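Local coordinates for probable GTP-binding protein EngB (Pyrococcus horikoshii, PDB 2CXX), which binds guanine nucleotides as a GTPase of the EngB family and is probably needed for normal cell division and septation, at residues A2-A7 with V85-V90; R36-I41 with I49-F54; E97-W102 with N143-K148. All coordinates share one frame; numbering follows the deposited sequence.

Contact 1: A2-A7 with V85-V90; sequences ATIIFA and VAVLVV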
ATOM      1  N   ALA A   2       7.457   5.730  15.958  1.00 13.68           N
ATOM      2  CA  ALA A   2       7.933   5.218  14.607  1.00 13.14           C
ATOM      3  C   ALA A   2       7.196   5.889  13.452  1.00 12.45           C
ATOM      4  O   ALA A   2       6.151   6.475  13.647  1.00 13.01           O
ATOM      5  CB  ALA A   2       7.714   3.721  14.523  1.00 15.08           C
ATOM      6  N   THR A   3       7.740   5.802  12.234  1.00 13.02           N
ATOM      7  CA  THR A   3       7.095   6.401  11.081  1.00 11.66           C
ATOM      8  C   THR A   3       6.710   5.262  10.156  1.00 12.26           C
ATOM      9  O   THR A   3       7.530   4.458   9.830  1.00  9.13           O
ATOM     10  CB  THR A   3       8.062   7.310  10.326  1.00 15.38           C
ATOM     11  OG1 THR A   3       8.235   8.503  11.088  1.00 17.13           O
ATOM     12  CG2 THR A   3       7.544   7.627   8.923  1.00 16.48           C
ATOM     13  N   ILE A   4       5.452   5.252   9.714  1.00  9.33           N
ATOM     14  CA  ILE A   4       4.910   4.206   8.870  1.00  8.71           C
ATOM     15  C   ILE A   4       4.371   4.871   7.598  1.00  7.32           C
ATOM     16  O   ILE A   4       3.583   5.816   7.655  1.00 10.55           O
ATOM     17  CB  ILE A   4       3.737   3.504   9.605  1.00 10.32           C
ATOM     18  CG1 ILE A   4       4.235   2.948  10.951  1.00 12.04           C
ATOM     19  CG2 ILE A   4       3.112   2.427   8.720  1.00  8.89           C
ATOM     20  CD1 ILE A   4       3.510   3.566  12.143  1.00 14.09           C
ATOM     21  N   ILE A   5       4.829   4.439   6.433  1.00  9.38           N
ATOM     22  CA  ILE A   5       4.276   5.038   5.216  1.00  8.44           C
ATOM     23  C   ILE A   5       3.209   4.073   4.664  1.00  7.79           C
ATOM     24  O   ILE A   5       3.256   2.855   4.894  1.00  8.22           O
ATOM     25  CB  ILE A   5       5.357   5.303   4.120  1.00  9.09           C
ATOM     26  CG1 ILE A   5       5.958   4.000   3.573  1.00 11.76           C
ATOM     27  CG2 ILE A   5       6.436   6.227   4.684  1.00 12.40           C
ATOM     28  CD1 ILE A   5       6.989   4.210   2.367  1.00 13.31           C
ATOM     29  N   PHE A   6       2.180   4.671   4.073  1.00  6.59           N
ATOM     30  CA  PHE A   6       1.111   3.951   3.412  1.00  8.42           C
ATOM     31  C   PHE A   6       1.144   4.375   1.953  1.00  7.36           C
ATOM     32  O   PHE A   6       1.330   5.538   1.615  1.00  8.73           O
ATOM     33  CB  PHE A   6      -0.281   4.238   3.991  1.00  8.28           C
ATOM     34  CG  PHE A   6      -0.610   3.421   5.207  1.00  9.72           C
ATOM     35  CD1 PHE A   6       0.020   3.669   6.456  1.00 12.02           C
ATOM     36  CD2 PHE A   6      -1.522   2.395   5.111  1.00 11.33           C
ATOM     37  CE1 PHE A   6      -0.267   2.895   7.581  1.00 13.80           C
ATOM     38  CE2 PHE A   6      -1.816   1.596   6.237  1.00 11.29           C
ATOM     39  CZ  PHE A   6      -1.195   1.842   7.454  1.00 13.31           C
ATOM     40  N   ALA A   7       0.910   3.416   1.081  1.00  7.16           N
ATOM     41  CA  ALA A   7       0.941   3.679  -0.325  1.00  7.19           C
ATOM     42  C   ALA A   7       0.075   2.638  -1.041  1.00  8.61           C
ATOM     43  O   ALA A   7      -0.182   1.558  -0.534  1.00  9.56           O
ATOM     44  CB  ALA A   7       2.407   3.591  -0.819  1.00  8.56           C
ATOM     45  N   VAL A  85       8.599   1.264   8.672  1.00  9.15           N
ATOM     46  CA  VAL A  85       7.916   0.196   7.958  1.00  8.64           C
ATOM     47  C   VAL A  85       7.009   0.816   6.926  1.00  9.05           C
ATOM     48  O   VAL A  85       6.602   1.940   7.068  1.00  7.50           O
ATOM     49  CB  VAL A  85       7.113  -0.707   8.963  1.00 10.26           C
ATOM     50  CG1 VAL A  85       6.123   0.124   9.676  1.00 14.18           C
ATOM     51  CG2 VAL A  85       6.457  -1.918   8.205  1.00 12.32           C
ATOM     52  N   ALA A  86       6.720   0.091   5.844  1.00  8.01           N
ATOM     53  CA  ALA A  86       5.846   0.549   4.790  1.00  9.47           C
ATOM     54  C   ALA A  86       4.680  -0.415   4.668  1.00  7.24           C
ATOM     55  O   ALA A  86       4.822  -1.635   4.812  1.00 10.02           O
ATOM     56  CB  ALA A  86       6.629   0.633   3.378  1.00  9.42           C
ATOM     57  N   VAL A  87       3.489   0.129   4.464  1.00  8.40           N
ATOM     58  CA  VAL A  87       2.325  -0.715   4.205  1.00  7.09           C
ATOM     59  C   VAL A  87       1.867  -0.421   2.781  1.00  6.99           C
ATOM     60  O   VAL A  87       1.483   0.713   2.464  1.00  8.03           O
ATOM     61  CB  VAL A  87       1.159  -0.393   5.116  1.00  8.16           C
ATOM     62  CG1 VAL A  87      -0.084  -1.343   4.782  1.00  7.97           C
ATOM     63  CG2 VAL A  87       1.601  -0.627   6.559  1.00  9.00           C
ATOM     64  N   LEU A  88       1.969  -1.417   1.902  1.00  8.31           N
ATOM     65  CA  LEU A  88       1.480  -1.242   0.554  1.00  8.46           C
ATOM     66  C   LEU A  88       0.092  -1.880   0.562  1.00  9.05           C
ATOM     67  O   LEU A  88      -0.054  -3.076   0.808  1.00  8.83           O
ATOM     68  CB  LEU A  88       2.396  -1.968  -0.477  1.00  9.30           C
ATOM     69  CG  LEU A  88       1.821  -2.185  -1.890  1.00 12.02           C
ATOM     70  CD1 LEU A  88       1.489  -0.893  -2.614  1.00 10.95           C
ATOM     71  CD2 LEU A  88       2.829  -2.979  -2.714  1.00 10.11           C
ATOM     72  N   VAL A  89      -0.924  -1.074   0.269  1.00  7.72           N
ATOM     73  CA  VAL A  89      -2.304  -1.567   0.201  1.00  7.29           C
ATOM     74  C   VAL A  89      -2.589  -1.973  -1.224  1.00  8.70           C
ATOM     75  O   VAL A  89      -2.339  -1.201  -2.108  1.00  9.23           O
ATOM     76  CB  VAL A  89      -3.259  -0.454   0.560  1.00  6.41           C
ATOM     77  CG1 VAL A  89      -4.645  -1.019   0.773  1.00  7.19           C
ATOM     78  CG2 VAL A  89      -2.763   0.255   1.852  1.00  6.22           C
ATOM     79  N   VAL A  90      -3.069  -3.198  -1.450  1.00 10.09           N
ATOM     80  CA  VAL A  90      -3.457  -3.651  -2.791  1.00  9.67           C
ATOM     81  C   VAL A  90      -4.870  -4.128  -2.735  1.00  9.59           C
ATOM     82  O   VAL A  90      -5.394  -4.480  -1.674  1.00  9.55           O
ATOM     83  CB  VAL A  90      -2.583  -4.781  -3.363  1.00 10.55           C
ATOM     84  CG1 VAL A  90      -1.071  -4.302  -3.339  1.00 12.03           C
ATOM     85  CG2 VAL A  90      -2.766  -6.023  -2.590  1.00 11.94           C
TER
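Strands 3-7 and 85-90 run side by side in the parallel part of the P-loop GTPase sheet, their axes 4.7 Å apart and their directions only 19° from each other. Ile4 pairs with Val85, Ile5 with Ala86, Phe6 with Val87 and Ala7 with Leu88. Four backbone hydrogen bonds stitch this register: Ile5 N to Val85 O, Val87 N to Ile5 O, Ala7 N to Val87 O and Val89 N to Ala7 O. The shortest is that of Val87 N to Ile5 O, at 2.8 Å. Ile4 and Phe6 turn their polar backbone atoms the other way, to strand 46-50, which makes 3-8 an inner strand of the sheet.

On one face lie Ile4, Phe6, Val85 and Val87. The Phe6 ring leans across to Val87 and takes its CB over one face in a CH-pi contact, with CB 3.9 Å from the ring centroid and 15° off the normal. The two methyls of Val87 spread along the rim, CG1 nearest CE2 and CG2 nearest CZ, while Val89 CG2 comes to the ring edge. Leu17 and Leu21 of helix 14-22 also touch this ring, and an alanine in place of Phe6 would probably leave Val87 without its aromatic neighbour and open a gap against that helix. Two residues earlier, Ile4 CG1 lies 3.6 Å from Val85 CG1.

The other face carries Ile5, Ala7, Ala86 and Leu88. Ile5 holds CG1 between its own backbone N and carbonyl carbon (chi1 66°), which brings that atom to Ala86 CB at a tight 3.4 Å. Further on, Leu88 CD1 curls back to within 3.6 Å of Ala7 O.

Contact 2: R36-I41 with I49-F54; sequences RKIIEI and IDMPGF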
ATOM      1  N   ARG A  36      -3.334  15.531  -4.586  1.00 23.29           N
ATOM      2  CA  ARG A  36      -2.087  15.173  -5.209  1.00 21.95           C
ATOM      3  C   ARG A  36      -0.877  15.348  -4.289  1.00 19.75           C
ATOM      4  O   ARG A  36       0.265  15.359  -4.741  1.00 20.25           O
ATOM      5  CB  ARG A  36      -1.955  16.000  -6.503  1.00 24.61           C
ATOM      6  CG  ARG A  36      -2.985  15.575  -7.586  1.00 27.94           C
ATOM      7  CD  ARG A  36      -3.417  16.727  -8.532  1.00 33.90           C
ATOM      8  NE  ARG A  36      -2.340  17.686  -8.792  1.00 37.29           N
ATOM      9  CZ  ARG A  36      -2.271  18.490  -9.862  1.00 38.78           C
ATOM     10  NH1 ARG A  36      -3.227  18.449 -10.793  1.00 37.94           N
ATOM     11  NH2 ARG A  36      -1.245  19.344  -9.988  1.00 38.54           N
ATOM     12  N   LYS A  37      -1.151  15.424  -2.984  1.00 17.58           N
ATOM     13  CA  LYS A  37      -0.127  15.667  -1.975  1.00 17.65           C
ATOM     14  C   LYS A  37       0.003  14.598  -0.873  1.00 15.02           C
ATOM     15  O   LYS A  37      -0.927  13.858  -0.540  1.00 15.52           O
ATOM     16  CB  LYS A  37      -0.362  17.023  -1.272  1.00 20.52           C
ATOM     17  CG  LYS A  37      -0.489  18.264  -2.157  1.00 24.66           C
ATOM     18  CD  LYS A  37       0.872  18.712  -2.714  1.00 26.78           C
ATOM     19  CE  LYS A  37       0.675  19.795  -3.752  1.00 28.82           C
ATOM     20  NZ  LYS A  37       1.916  19.975  -4.593  1.00 29.03           N
ATOM     21  N   ILE A  38       1.188  14.572  -0.299  1.00 13.39           N
ATOM     22  CA  ILE A  38       1.528  13.656   0.795  1.00 13.23           C
ATOM     23  C   ILE A  38       1.014  14.271   2.067  1.00 13.74           C
ATOM     24  O   ILE A  38       1.178  15.476   2.295  1.00 16.09           O
ATOM     25  CB  ILE A  38       3.066  13.489   0.859  1.00 12.17           C
ATOM     26  CG1 ILE A  38       3.538  12.920  -0.471  1.00 10.67           C
ATOM     27  CG2 ILE A  38       3.487  12.646   2.032  1.00 12.98           C
ATOM     28  CD1 ILE A  38       5.086  12.886  -0.605  1.00 13.67           C
ATOM     29  N   ILE A  39       0.379  13.463   2.911  1.00 12.32           N
ATOM     30  CA  ILE A  39      -0.169  13.992   4.152  1.00 12.86           C
ATOM     31  C   ILE A  39       0.384  13.211   5.335  1.00 12.18           C
ATOM     32  O   ILE A  39       0.776  12.047   5.173  1.00 14.66           O
ATOM     33  CB  ILE A  39      -1.724  13.926   4.172  1.00 13.67           C
ATOM     34  CG1 ILE A  39      -2.195  12.509   4.030  1.00 14.81           C
ATOM     35  CG2 ILE A  39      -2.326  14.918   3.126  1.00 17.72           C
ATOM     36  CD1 ILE A  39      -3.686  12.416   4.337  1.00 17.31           C
ATOM     37  N   GLU A  40       0.454  13.852   6.499  1.00 12.55           N
ATOM     38  CA  GLU A  40       0.920  13.204   7.740  1.00 10.70           C
ATOM     39  C   GLU A  40      -0.224  13.087   8.728  1.00 11.33           C
ATOM     40  O   GLU A  40      -1.031  14.021   8.939  1.00 12.06           O
ATOM     41  CB  GLU A  40       2.082  13.996   8.388  1.00 13.46           C
ATOM     42  CG  GLU A  40       3.357  13.788   7.636  1.00 18.07           C
ATOM     43  CD  GLU A  40       4.612  14.334   8.305  1.00 16.73           C
ATOM     44  OE1 GLU A  40       4.605  14.652   9.536  1.00 19.49           O
ATOM     45  OE2 GLU A  40       5.557  14.441   7.524  1.00 20.78           O
ATOM     46  N   ILE A  41      -0.303  11.918   9.315  1.00 10.38           N
ATOM     47  CA  ILE A  41      -1.357  11.603  10.298  1.00 11.02           C
ATOM     48  C   ILE A  41      -0.756  11.167  11.650  1.00 11.30           C
ATOM     49  O   ILE A  41       0.108  10.270  11.712  1.00 11.97           O
ATOM     50  CB  ILE A  41      -2.271  10.468   9.712  1.00 10.90           C
ATOM     51  CG1 ILE A  41      -2.903  10.939   8.396  1.00 13.24           C
ATOM     52  CG2 ILE A  41      -3.405  10.056  10.710  1.00 14.79           C
ATOM     53  CD1 ILE A  41      -3.019   9.751   7.390  1.00 16.68           C
ATOM     54  N   ILE A  49       2.682   8.533   7.216  1.00  9.07           N
ATOM     55  CA  ILE A  49       2.888   9.468   6.108  1.00  6.93           C
ATOM     56  C   ILE A  49       2.187   8.736   4.954  1.00  7.96           C
ATOM     57  O   ILE A  49       2.555   7.642   4.556  1.00  8.98           O
ATOM     58  CB  ILE A  49       4.369   9.779   5.861  1.00  9.01           C
ATOM     59  CG1 ILE A  49       4.993  10.322   7.153  1.00  9.60           C
ATOM     60  CG2 ILE A  49       4.468  10.829   4.748  1.00  7.82           C
ATOM     61  CD1 ILE A  49       6.455  10.616   7.063  1.00 11.08           C
ATOM     62  N   ASP A  50       1.130   9.347   4.463  1.00  8.08           N
ATOM     63  CA  ASP A  50       0.273   8.746   3.456  1.00  7.94           C
ATOM     64  C   ASP A  50       0.496   9.311   2.072  1.00  8.58           C
ATOM     65  O   ASP A  50       0.255  10.491   1.840  1.00  8.35           O
ATOM     66  CB  ASP A  50      -1.184   8.977   3.881  1.00 11.07           C
ATOM     67  CG  ASP A  50      -2.149   8.349   2.929  1.00 15.39           C
ATOM     68  OD1 ASP A  50      -1.913   7.186   2.533  1.00 13.16           O
ATOM     69  OD2 ASP A  50      -3.143   9.012   2.584  1.00 18.19           O
HETATM   70  N   MSE A  51       0.927   8.465   1.146  1.00  7.98           N
HETATM   71  CA  MSE A  51       1.195   8.861  -0.207  1.00 10.99           C
HETATM   72  C   MSE A  51      -0.084   8.937  -1.011  1.00 11.44           C
HETATM   73  O   MSE A  51      -1.016   8.199  -0.750  1.00 10.80           O
HETATM   74  CB  MSE A  51       2.101   7.835  -0.881  1.00 11.59           C
HETATM   75  CG  MSE A  51       3.346   7.395  -0.141  1.00 10.91           C
HETATM   76 SE   MSE A  51       4.550   8.989   0.163  1.00 20.90          SE
HETATM   77  CE  MSE A  51       5.246   8.496   1.957  1.00 18.25           C
ATOM     78  N   PRO A  52      -0.183   9.909  -1.917  1.00 11.42           N
ATOM     79  CA  PRO A  52      -1.396   9.965  -2.739  1.00 11.42           C
ATOM     80  C   PRO A  52      -1.471   8.650  -3.553  1.00 11.35           C
ATOM     81  O   PRO A  52      -0.463   8.057  -3.904  1.00 10.63           O
ATOM     82  CB  PRO A  52      -1.169  11.196  -3.643  1.00 11.40           C
ATOM     83  CG  PRO A  52       0.229  11.595  -3.438  1.00 11.89           C
ATOM     84  CD  PRO A  52       0.718  11.062  -2.136  1.00 12.36           C
ATOM     85  N   GLY A  53      -2.676   8.191  -3.856  1.00 11.47           N
ATOM     86  CA  GLY A  53      -2.812   6.942  -4.615  1.00 11.27           C
ATOM     87  C   GLY A  53      -2.084   6.968  -5.961  1.00 11.12           C
ATOM     88  O   GLY A  53      -2.100   8.003  -6.681  1.00 12.22           O
ATOM     89  N   PHE A  54      -1.468   5.838  -6.320  1.00 11.57           N
ATOM     90  CA  PHE A  54      -0.766   5.677  -7.584  1.00 10.54           C
ATOM     91  C   PHE A  54      -1.760   5.410  -8.712  1.00 10.92           C
ATOM     92  O   PHE A  54      -2.888   5.069  -8.490  1.00 11.81           O
ATOM     93  CB  PHE A  54       0.101   4.405  -7.585  1.00 11.61           C
ATOM     94  CG  PHE A  54       1.162   4.365  -6.519  1.00 14.70           C
ATOM     95  CD1 PHE A  54       2.055   5.414  -6.384  1.00 17.55           C
ATOM     96  CD2 PHE A  54       1.319   3.210  -5.757  1.00 16.37           C
ATOM     97  CE1 PHE A  54       3.121   5.327  -5.493  1.00 20.34           C
ATOM     98  CE2 PHE A  54       2.376   3.104  -4.870  1.00 18.79           C
ATOM     99  CZ  PHE A  54       3.279   4.167  -4.735  1.00 18.00           C
TER
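Ile38 crosses Ile49 obliquely, methyl against methyl, with the CG2 atoms of the two residues a tight 3.4 Å apart. The other branch of Ile38 goes to Met51 and Pro52: CG1 rests on Pro52 CD (3.8 Å), and CD1 lies alongside the selenium of Met51, present as selenomethionine. Glu40 and Ile49 run in the same direction, the glutamate's CG against Ile49 CG1, while its OE1 pairs with Lys47. On the opposite face of this antiparallel hairpin, Ile39 and Asp50 also point the same way, and Ile39 CG1 sits 3.7 Å from Asp50 CB; Ile41 CD1 reaches the same CB. Two backbone bonds hold the Ile39-Asp50 pair: Asp50 N to Ile39 O is 2.8 Å, and the return bond from Ile39 N to Asp50 O is longer at 3.2 Å.

Asp50 opens the Asp-x-x-Gly motif of GTPases, predicted to bind GTP. A chi1 of -178°, which turns CG away from the backbone N, sends the carboxylate to Lys14 of the P-loop through OD1 and to Arg27 through OD2, so aliphatic packing on CB and two cationic partners together probably hold this buried acid in place close to the nucleotide site.

Contact 3: E97-W102 with N143-K148; sequences EIIKRW and NFLAEK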
ATOM      1  N   GLU A  97      -5.424  -9.514 -11.744  1.00 13.68           N
ATOM      2  CA  GLU A  97      -5.884  -9.434 -13.112  1.00 15.34           C
ATOM      3  C   GLU A  97      -5.244  -8.244 -13.791  1.00 13.14           C
ATOM      4  O   GLU A  97      -4.956  -8.296 -14.973  1.00 12.81           O
ATOM      5  CB  GLU A  97      -7.413  -9.366 -13.134  1.00 17.74           C
ATOM      6  CG  GLU A  97      -8.030 -10.649 -12.565  1.00 21.66           C
ATOM      7  CD  GLU A  97      -7.476 -11.895 -13.250  1.00 23.58           C
ATOM      8  OE1 GLU A  97      -7.635 -12.008 -14.486  1.00 25.56           O
ATOM      9  OE2 GLU A  97      -6.852 -12.750 -12.560  1.00 25.09           O
ATOM     10  N   ILE A  98      -4.989  -7.162 -13.040  1.00  8.79           N
ATOM     11  CA  ILE A  98      -4.303  -6.014 -13.618  1.00 10.16           C
ATOM     12  C   ILE A  98      -2.871  -6.438 -13.972  1.00 10.45           C
ATOM     13  O   ILE A  98      -2.371  -6.114 -15.034  1.00 11.18           O
ATOM     14  CB  ILE A  98      -4.275  -4.851 -12.608  1.00  8.54           C
ATOM     15  CG1 ILE A  98      -5.713  -4.323 -12.459  1.00  9.29           C
ATOM     16  CG2 ILE A  98      -3.356  -3.695 -13.057  1.00  7.47           C
ATOM     17  CD1 ILE A  98      -5.846  -3.333 -11.313  1.00 10.86           C
ATOM     18  N   ILE A  99      -2.231  -7.191 -13.077  1.00 10.57           N
ATOM     19  CA  ILE A  99      -0.851  -7.603 -13.329  1.00 12.48           C
ATOM     20  C   ILE A  99      -0.787  -8.386 -14.628  1.00 12.12           C
ATOM     21  O   ILE A  99       0.032  -8.085 -15.455  1.00 13.10           O
ATOM     22  CB  ILE A  99      -0.298  -8.429 -12.164  1.00 12.46           C
ATOM     23  CG1 ILE A  99       0.048  -7.467 -11.033  1.00 11.44           C
ATOM     24  CG2 ILE A  99       0.991  -9.234 -12.575  1.00 12.40           C
ATOM     25  CD1 ILE A  99       0.300  -8.227  -9.701  1.00 13.22           C
ATOM     26  N   LYS A 100      -1.715  -9.307 -14.828  1.00 13.71           N
ATOM     27  CA  LYS A 100      -1.708 -10.117 -16.049  1.00 16.30           C
ATOM     28  C   LYS A 100      -1.895  -9.299 -17.358  1.00 16.47           C
ATOM     29  O   LYS A 100      -1.181  -9.546 -18.397  1.00 15.83           O
ATOM     30  CB  LYS A 100      -2.790 -11.212 -15.931  1.00 16.06           C
ATOM     31  CG  LYS A 100      -2.686 -12.139 -14.690  1.00 20.23           C
ATOM     32  CD  LYS A 100      -3.845 -13.100 -14.630  1.00 20.74           C
ATOM     33  CE  LYS A 100      -3.893 -13.779 -13.276  1.00 26.76           C
ATOM     34  NZ  LYS A 100      -5.106 -14.657 -13.137  1.00 30.14           N
ATOM     35  N   ARG A 101      -2.772  -8.286 -17.323  1.00 12.73           N
ATOM     36  CA  ARG A 101      -2.980  -7.515 -18.549  1.00 15.24           C
ATOM     37  C   ARG A 101      -1.798  -6.592 -18.830  1.00 14.21           C
ATOM     38  O   ARG A 101      -1.450  -6.358 -19.998  1.00 16.58           O
ATOM     39  CB  ARG A 101      -4.280  -6.703 -18.524  1.00 13.33           C
ATOM     40  CG  ARG A 101      -5.537  -7.492 -18.183  1.00 12.36           C
ATOM     41  CD  ARG A 101      -6.780  -6.558 -18.524  1.00 10.63           C
ATOM     42  NE  ARG A 101      -8.023  -7.110 -18.035  1.00 14.64           N
ATOM     43  CZ  ARG A 101      -8.475  -6.956 -16.799  1.00 14.97           C
ATOM     44  NH1 ARG A 101      -7.774  -6.244 -15.946  1.00 14.04           N
ATOM     45  NH2 ARG A 101      -9.626  -7.530 -16.437  1.00 17.31           N
ATOM     46  N   TRP A 102      -1.157  -6.079 -17.788  1.00 13.06           N
ATOM     47  CA  TRP A 102      -0.006  -5.230 -17.997  1.00 13.92           C
ATOM     48  C   TRP A 102       1.174  -6.056 -18.521  1.00 13.89           C
ATOM     49  O   TRP A 102       1.877  -5.631 -19.463  1.00 14.72           O
ATOM     50  CB  TRP A 102       0.353  -4.518 -16.664  1.00 15.78           C
ATOM     51  CG  TRP A 102      -0.503  -3.271 -16.417  1.00 14.23           C
ATOM     52  CD1 TRP A 102      -1.889  -3.180 -16.491  1.00 16.43           C
ATOM     53  CD2 TRP A 102      -0.042  -1.949 -16.121  1.00 16.01           C
ATOM     54  NE1 TRP A 102      -2.298  -1.891 -16.262  1.00 16.13           N
ATOM     55  CE2 TRP A 102      -1.191  -1.107 -16.037  1.00 15.74           C
ATOM     56  CE3 TRP A 102       1.224  -1.379 -15.922  1.00 15.47           C
ATOM     57  CZ2 TRP A 102      -1.095   0.249 -15.772  1.00 16.37           C
ATOM     58  CZ3 TRP A 102       1.307  -0.004 -15.649  1.00 16.60           C
ATOM     59  CH2 TRP A 102       0.152   0.785 -15.579  1.00 16.21           C
ATOM     60  N   ASN A 143      -0.544 -16.170  -3.213  1.00 13.57           N
ATOM     61  CA  ASN A 143       0.566 -16.923  -3.786  1.00 14.16           C
ATOM     62  C   ASN A 143       0.981 -16.300  -5.086  1.00 13.49           C
ATOM     63  O   ASN A 143       2.174 -16.260  -5.402  1.00 13.27           O
ATOM     64  CB  ASN A 143       0.206 -18.379  -4.054  1.00 18.20           C
ATOM     65  CG  ASN A 143       0.102 -19.193  -2.780  1.00 19.99           C
ATOM     66  OD1 ASN A 143       0.606 -18.790  -1.729  1.00 24.39           O
ATOM     67  ND2 ASN A 143      -0.513 -20.351  -2.866  1.00 23.80           N
ATOM     68  N   PHE A 144       0.007 -15.809  -5.861  1.00 12.16           N
ATOM     69  CA  PHE A 144       0.308 -15.173  -7.141  1.00 11.72           C
ATOM     70  C   PHE A 144       1.119 -13.890  -6.909  1.00 10.63           C
ATOM     71  O   PHE A 144       2.131 -13.640  -7.573  1.00 11.05           O
ATOM     72  CB  PHE A 144      -1.041 -14.834  -7.873  1.00 13.01           C
ATOM     73  CG  PHE A 144      -0.873 -14.149  -9.176  1.00 14.29           C
ATOM     74  CD1 PHE A 144      -0.639 -14.885 -10.333  1.00 18.23           C
ATOM     75  CD2 PHE A 144      -0.941 -12.758  -9.259  1.00 13.89           C
ATOM     76  CE1 PHE A 144      -0.483 -14.242 -11.537  1.00 18.97           C
ATOM     77  CE2 PHE A 144      -0.788 -12.108 -10.431  1.00 14.78           C
ATOM     78  CZ  PHE A 144      -0.557 -12.834 -11.598  1.00 16.00           C
ATOM     79  N   LEU A 145       0.654 -13.059  -5.974  1.00 11.83           N
ATOM     80  CA  LEU A 145       1.312 -11.802  -5.701  1.00 11.58           C
ATOM     81  C   LEU A 145       2.706 -12.062  -5.160  1.00 11.58           C
ATOM     82  O   LEU A 145       3.631 -11.331  -5.467  1.00 12.05           O
ATOM     83  CB  LEU A 145       0.481 -10.976  -4.685  1.00 12.07           C
ATOM     84  CG  LEU A 145      -0.928 -10.514  -5.101  1.00 13.15           C
ATOM     85  CD1 LEU A 145      -1.549  -9.630  -4.021  1.00 11.29           C
ATOM     86  CD2 LEU A 145      -0.794  -9.730  -6.365  1.00 12.47           C
ATOM     87  N   ALA A 146       2.868 -13.099  -4.347  1.00  9.90           N
ATOM     88  CA  ALA A 146       4.190 -13.372  -3.788  1.00 11.34           C
ATOM     89  C   ALA A 146       5.169 -13.696  -4.917  1.00 12.41           C
ATOM     90  O   ALA A 146       6.280 -13.191  -4.930  1.00 10.95           O
ATOM     91  CB  ALA A 146       4.124 -14.516  -2.756  1.00 12.27           C
ATOM     92  N   GLU A 147       4.739 -14.494  -5.898  1.00 13.35           N
ATOM     93  CA  GLU A 147       5.611 -14.827  -7.014  1.00 14.34           C
ATOM     94  C   GLU A 147       5.930 -13.552  -7.853  1.00 14.23           C
ATOM     95  O   GLU A 147       7.073 -13.340  -8.234  1.00 14.30           O
ATOM     96  CB  GLU A 147       4.895 -15.907  -7.856  1.00 17.89           C
ATOM     97  CG  GLU A 147       5.758 -16.733  -8.808  1.00 24.13           C
ATOM     98  CD  GLU A 147       6.062 -16.050 -10.087  1.00 26.20           C
ATOM     99  OE1 GLU A 147       5.195 -15.325 -10.585  1.00 27.57           O
ATOM    100  OE2 GLU A 147       7.179 -16.254 -10.630  1.00 28.39           O
ATOM    101  N   LYS A 148       4.933 -12.691  -8.097  1.00 13.25           N
ATOM    102  CA  LYS A 148       5.177 -11.499  -8.920  1.00 12.85           C
ATOM    103  C   LYS A 148       6.025 -10.434  -8.211  1.00 11.43           C
ATOM    104  O   LYS A 148       6.794  -9.701  -8.859  1.00 11.59           O
ATOM    105  CB  LYS A 148       3.833 -10.876  -9.354  1.00 12.49           C
ATOM    106  CG  LYS A 148       3.021 -11.774 -10.315  1.00 15.41           C
ATOM    107  CD  LYS A 148       3.731 -11.904 -11.633  1.00 14.75           C
ATOM    108  CE  LYS A 148       3.124 -13.012 -12.484  1.00 18.74           C
ATOM    109  NZ  LYS A 148       3.928 -13.252 -13.735  1.00 18.72           N
TER
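Lys100 NZ makes a 2.6 Å salt bridge to Glu97 OE2, one turn back on its own helix, using the carboxylate's syn lone pair. Between that anchored end and the backbone, the extended lysine chain passes the Phe144 ring of the facing helix at a slant: CG is 3.8 Å from Phe144 CZ, and CE lies near both CZ and CE1. The charge itself is 5.3 Å from the ring centroid, too distant for more than a feeble cation-pi attraction, so the methylenes do most of the touching.

The trans chi1 of Phe144 (179°) points its ring at helix 97-102. Ile99 runs antiparallel alongside it, its CG2 4.0 Å from Phe144 CE2 in an oblique approach. The other branch of Ile99 reaches farther, bringing CD1 to 3.8 Å from Leu145 CD2. From the next turn, Lys148 lays its CG over a face of the Phe144 ring, off toward the rim. Bent at chi2 (-67°), the same lysine carries its CD to 3.9 Å from Ile99 CG2, so its aliphatic part touches both. Its NZ goes on to a salt bridge with Glu103, which links helix 138-149 to helix 94-104.

This is plain packing of those two helices in the EngB-type G domain, away from the nucleotide. The axes stay 11.5 Å apart and are inclined at 43°, so side chains, not backbones, make the contact. Val112 of helix 110-120 touches both Ile99 and Lys148, and Pro109 covers Ile99 from the preceding loop; Leu145 also touches Phe160 of strand 160-162, an outermost strand of this chain's sheet.

From the N terminus, strand 3-8 leads into the P-loop and helix 14-22, and the chain then forms the hairpin of contact 2, which closes a short loop. Strand 85-91 returns beside strand 3-8 to make contact 1, whose much longer loop therefore encloses contact 2. The two share the sheet: Ile4 O meets Ile49 N and Phe6 O meets Met51 N, in probable hydrogen bonds that tie the hairpin to the centre. Contact 3 opens only afterwards, when helix 94-104 meets helix 138-149. It lies across the chain's centre from contact 2, but Val90 CG2 packs on Leu145 CD1, joining it to contact 1.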